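Local atomic coordinates of DUF871 domain-containing protein (Enterococcus faecalis, PDB entry 2P0O), a protein that is of unknown function but probably acts, like the MupG family it belongs to, as a 6-phospho-N-acetylmuramidase built on a TIM barrel. Residues P224-S227 / E228-A232; T19-Y22 / I23-K27. One frame throughout, in Å; residues are numbered along the deposited sequence.

Interaction 1: P224-S227 / E228-A232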
loop_
_atom_site.group_PDB
_atom_site.type_symbol
_atom_site.label_atom_id
_atom_site.label_comp_id
_atom_site.label_asym_id
_atom_site.label_seq_id
_atom_site.Cartn_x
_atom_site.Cartn_y
_atom_site.Cartn_z
ATOM N N PRO A 224 -3.211 -12.130 -2.467
ATOM C CA PRO A 224 -4.643 -12.263 -2.165
ATOM C C PRO A 224 -5.218 -11.420 -1.012
ATOM O O PRO A 224 -6.333 -10.913 -1.150
ATOM C CB PRO A 224 -4.809 -13.765 -1.880
ATOM C CG PRO A 224 -3.753 -14.433 -2.772
ATOM C CD PRO A 224 -2.573 -13.443 -2.678
ATOM N N THR A 225 -4.515 -11.316 0.114
ATOM C CA THR A 225 -5.013 -10.562 1.254
ATOM C C THR A 225 -3.851 -9.994 2.063
ATOM O O THR A 225 -2.683 -10.423 1.945
ATOM C CB THR A 225 -5.875 -11.426 2.241
ATOM O OG1 THR A 225 -5.026 -12.374 2.912
ATOM C CG2 THR A 225 -7.064 -12.172 1.541
ATOM N N ILE A 226 -4.188 -9.023 2.905
ATOM C CA ILE A 226 -3.280 -8.550 3.945
ATOM C C ILE A 226 -3.804 -9.109 5.256
ATOM O O ILE A 226 -4.963 -9.517 5.315
ATOM C CB ILE A 226 -3.218 -7.014 4.000
ATOM C CG1 ILE A 226 -4.603 -6.403 3.793
ATOM C CG2 ILE A 226 -2.170 -6.485 2.974
ATOM C CD1 ILE A 226 -4.676 -4.927 4.116
ATOM N N SER A 227 -2.969 -9.136 6.293
ATOM C CA SER A 227 -3.394 -9.634 7.603
ATOM C C SER A 227 -4.369 -8.652 8.268
ATOM O O SER A 227 -4.429 -7.483 7.894
ATOM C CB SER A 227 -2.190 -9.806 8.512
ATOM O OG SER A 227 -1.661 -8.524 8.808
ATOM N N GLU A 228 -5.135 -9.136 9.248
ATOM C CA GLU A 228 -5.993 -8.285 10.064
ATOM C C GLU A 228 -5.249 -7.088 10.681
ATOM O O GLU A 228 -5.789 -5.974 10.741
ATOM C CB GLU A 228 -6.680 -9.117 11.166
ATOM C CG GLU A 228 -7.607 -10.215 10.630
ATOM C CD GLU A 228 -9.056 -9.740 10.432
ATOM O OE1 GLU A 228 -9.354 -8.550 10.727
ATOM O OE2 GLU A 228 -9.905 -10.563 9.992
ATOM N N ARG A 229 -4.016 -7.323 11.127
ATOM C CA ARG A 229 -3.183 -6.311 11.737
ATOM C C ARG A 229 -2.920 -5.159 10.771
ATOM O O ARG A 229 -2.955 -3.958 11.137
ATOM C CB ARG A 229 -1.842 -6.946 12.123
ATOM C CG ARG A 229 -0.949 -6.043 12.970
ATOM C CD ARG A 229 0.413 -6.704 13.228
ATOM N NE ARG A 229 1.177 -5.941 14.212
ATOM C CZ ARG A 229 1.909 -4.854 13.951
ATOM N NH1 ARG A 229 2.004 -4.361 12.713
ATOM N NH2 ARG A 229 2.542 -4.249 14.939
ATOM N N THR A 230 -2.602 -5.545 9.539
ATOM C CA THR A 230 -2.278 -4.595 8.502
ATOM C C THR A 230 -3.532 -3.844 8.055
ATOM O O THR A 230 -3.485 -2.640 7.844
ATOM C CB THR A 230 -1.543 -5.318 7.338
ATOM O OG1 THR A 230 -0.349 -5.896 7.869
ATOM C CG2 THR A 230 -1.171 -4.354 6.233
HETATM N N MSE A 231 -4.637 -4.566 7.902
HETATM C CA MSE A 231 -5.955 -3.932 7.665
HETATM C C MSE A 231 -6.274 -2.827 8.692
HETATM O O MSE A 231 -6.762 -1.740 8.338
HETATM C CB MSE A 231 -7.074 -4.979 7.694
HETATM C CG MSE A 231 -6.939 -5.967 6.566
HETATM SE SE MSE A 231 -8.256 -7.414 6.580
HETATM C CE MSE A 231 -9.844 -6.357 6.196
ATOM N N ALA A 232 -5.988 -3.135 9.956
ATOM C CA ALA A 232 -6.249 -2.229 11.083
ATOM C C ALA A 232 -5.416 -0.977 10.954
ATOM O O ALA A 232 -5.887 0.105 11.301
ATOM C CB ALA A 232 -5.962 -2.914 12.395
#
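S227 O takes the backbone N-H of M231 at 2.9 Å, and the bond is all but straight, with 176° at the hydrogen. This closes the first turn of helix 228-240, with S227 at its N-cap position. The S227 hydroxyl is turned over that turn, its chi1 of 68° folding OG back over its own backbone, flanked by N and C, and OG comes to 3.1 Å from T230 OG1. T230 OG1 has a firmer partner in the carboxylate of D181, whose other oxygen accepts the N-H of S227, so one acidic group ties the cap residue to the first turn. Residues 224-227 lie in the loop after strand 218-221, the last strand of the TIM barrel, and lead into helix 228-240. I226, the residue before the N-cap, packs back against the first turn. Its CD1 presses on CG of the selenomethionine M231 at 3.5 Å, tighter than usual for two carbons, while its CG2 lies 4.0 Å from T230 CG2, the two side chains crossing nearly at right angles. R229 runs extended away from the cap, and its guanidinium forms salt bridges with D342 and E246.

Interaction 2: T19-Y22 / I23-K27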
loop_
_atom_site.group_PDB
_atom_site.type_symbol
_atom_site.label_atom_id
_atom_site.label_comp_id
_atom_site.label_asym_id
_atom_site.label_seq_id
_atom_site.Cartn_x
_atom_site.Cartn_y
_atom_site.Cartn_z
ATOM N N THR A 19 -13.096 -14.279 0.571
ATOM C CA THR A 19 -12.731 -13.299 -0.439
ATOM C C THR A 19 -13.724 -12.138 -0.558
ATOM O O THR A 19 -13.313 -10.969 -0.615
ATOM C CB THR A 19 -12.468 -13.989 -1.788
ATOM O OG1 THR A 19 -11.363 -14.887 -1.613
ATOM C CG2 THR A 19 -12.134 -12.969 -2.884
ATOM N N ILE A 20 -15.010 -12.461 -0.582
ATOM C CA ILE A 20 -16.085 -11.463 -0.579
ATOM C C ILE A 20 -16.039 -10.588 0.697
ATOM O O ILE A 20 -16.021 -9.353 0.610
ATOM C CB ILE A 20 -17.465 -12.143 -0.828
ATOM C CG1 ILE A 20 -17.484 -12.743 -2.238
ATOM C CG2 ILE A 20 -18.629 -11.170 -0.625
ATOM C CD1 ILE A 20 -18.591 -13.749 -2.478
ATOM N N ILE A 21 -15.996 -11.223 1.869
ATOM C CA ILE A 21 -15.782 -10.510 3.146
ATOM C C ILE A 21 -14.615 -9.519 3.031
ATOM O O ILE A 21 -14.761 -8.325 3.319
ATOM C CB ILE A 21 -15.586 -11.494 4.331
ATOM C CG1 ILE A 21 -16.913 -12.148 4.679
ATOM C CG2 ILE A 21 -15.098 -10.775 5.574
ATOM C CD1 ILE A 21 -16.796 -13.522 5.341
ATOM N N TYR A 22 -13.470 -10.030 2.571
ATOM C CA TYR A 22 -12.284 -9.246 2.325
ATOM C C TYR A 22 -12.496 -8.034 1.419
ATOM O O TYR A 22 -12.071 -6.907 1.762
ATOM C CB TYR A 22 -11.197 -10.144 1.734
ATOM C CG TYR A 22 -9.910 -9.412 1.344
ATOM C CD1 TYR A 22 -9.049 -8.868 2.309
ATOM C CD2 TYR A 22 -9.538 -9.297 -0.003
ATOM C CE1 TYR A 22 -7.834 -8.207 1.921
ATOM C CE2 TYR A 22 -8.359 -8.649 -0.398
ATOM C CZ TYR A 22 -7.505 -8.119 0.559
ATOM O OH TYR A 22 -6.333 -7.496 0.124
ATOM N N ILE A 23 -13.088 -8.269 0.249
ATOM C CA ILE A 23 -13.329 -7.199 -0.726
ATOM C C ILE A 23 -14.167 -6.055 -0.099
ATOM O O ILE A 23 -13.795 -4.869 -0.153
ATOM C CB ILE A 23 -13.998 -7.745 -2.017
ATOM C CG1 ILE A 23 -13.016 -8.607 -2.816
ATOM C CG2 ILE A 23 -14.514 -6.595 -2.883
ATOM C CD1 ILE A 23 -13.695 -9.474 -3.895
ATOM N N LYS A 24 -15.260 -6.437 0.539
ATOM C CA LYS A 24 -16.149 -5.493 1.207
ATOM C C LYS A 24 -15.444 -4.700 2.316
ATOM O O LYS A 24 -15.605 -3.474 2.409
ATOM C CB LYS A 24 -17.384 -6.214 1.765
ATOM C CG LYS A 24 -18.294 -6.791 0.708
ATOM C CD LYS A 24 -19.658 -7.215 1.312
ATOM C CE LYS A 24 -20.403 -8.114 0.334
ATOM N NZ LYS A 24 -21.906 -8.150 0.521
ATOM N N LYS A 25 -14.659 -5.394 3.147
ATOM C CA LYS A 25 -13.895 -4.717 4.196
ATOM C C LYS A 25 -12.863 -3.757 3.622
ATOM O O LYS A 25 -12.690 -2.662 4.132
ATOM C CB LYS A 25 -13.179 -5.723 5.073
ATOM C CG LYS A 25 -14.032 -6.211 6.203
ATOM C CD LYS A 25 -13.332 -7.314 6.970
ATOM C CE LYS A 25 -14.330 -7.927 7.943
ATOM N NZ LYS A 25 -13.601 -8.906 8.782
HETATM N N MSE A 26 -12.181 -4.170 2.554
HETATM C CA MSE A 26 -11.147 -3.330 1.950
HETATM C C MSE A 26 -11.758 -2.034 1.406
HETATM O O MSE A 26 -11.208 -0.950 1.623
HETATM C CB MSE A 26 -10.349 -4.102 0.901
HETATM C CG MSE A 26 -9.471 -5.201 1.528
HETATM SE SE MSE A 26 -8.142 -4.490 2.826
HETATM C CE MSE A 26 -6.658 -4.190 1.587
ATOM N N LYS A 27 -12.909 -2.144 0.743
ATOM C CA LYS A 27 -13.652 -0.960 0.332
ATOM C C LYS A 27 -13.926 0.004 1.503
ATOM O O LYS A 27 -13.623 1.192 1.392
ATOM C CB LYS A 27 -14.957 -1.328 -0.366
ATOM C CG LYS A 27 -15.870 -0.129 -0.604
ATOM C CD LYS A 27 -15.358 0.696 -1.760
ATOM C CE LYS A 27 -16.247 1.900 -1.978
ATOM N NZ LYS A 27 -15.784 2.625 -3.188
#
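M26, a selenomethionine, folds back over the ring of Y22 one helical turn earlier. Its CB lies 3.4 Å from Y22 O, the same oxygen that accepts the backbone N-H of M26 at 2.9 Å. The next atom, CG, stands over one face of the Y22 ring, 3.7 Å from the centroid and 21° off the normal, displaced toward the rim on the CE1 side: a CH-pi contact. Beyond it the chain bends at chi2 (-60°) and again at chi3. SE therefore approaches the ring obliquely, 4.7 Å from its centroid, as a Met-aromatic contact, and the methyl CE finishes 3.6 Å from Y22 OH. Along helix 17-28, which joins strands 4-8 and 33-38 in the first beta-alpha-beta unit of the barrel, the same i to i+4 spacing sets I20 CG2 against K24 CE at 3.7 Å and I21 CG2 against K25 CE at 3.8 Å, each pair side by side. I20 and K24 border helix 48-62, whereas I7 of strand 4-8 touches Y22, I23 and M26. Backbone hydrogen bonds thus set the spacing, while the side chains add dispersion: a polarisable selenium and its methylene over an aromatic ring, and aliphatic lysine stems alongside isoleucines.

Interactions 1 and 2 belong to the last and first beta-alpha units of the TIM barrel, which become neighbours where strand 218-221 closes the ring beside strand 4-8. Their centres lie 11 Å apart and they pack directly. I226 CD1 meets M26 CE at 3.3 Å, so I226 bridges the two selenomethionines, M231 and M26. The loop also runs past Y22, with P224 O 3.1 Å from Y22 CE2 and T225 CA 3.5 Å from Y22 OH. Further along, M231 CE reaches K25 CB at 3.6 Å. The sodium ion is bound by M211, D213 and V216, none of them in either contact. Residues 224-227 follow the C-terminal end of a barrel strand, the side where TIM-barrel enzymes carry their active sites.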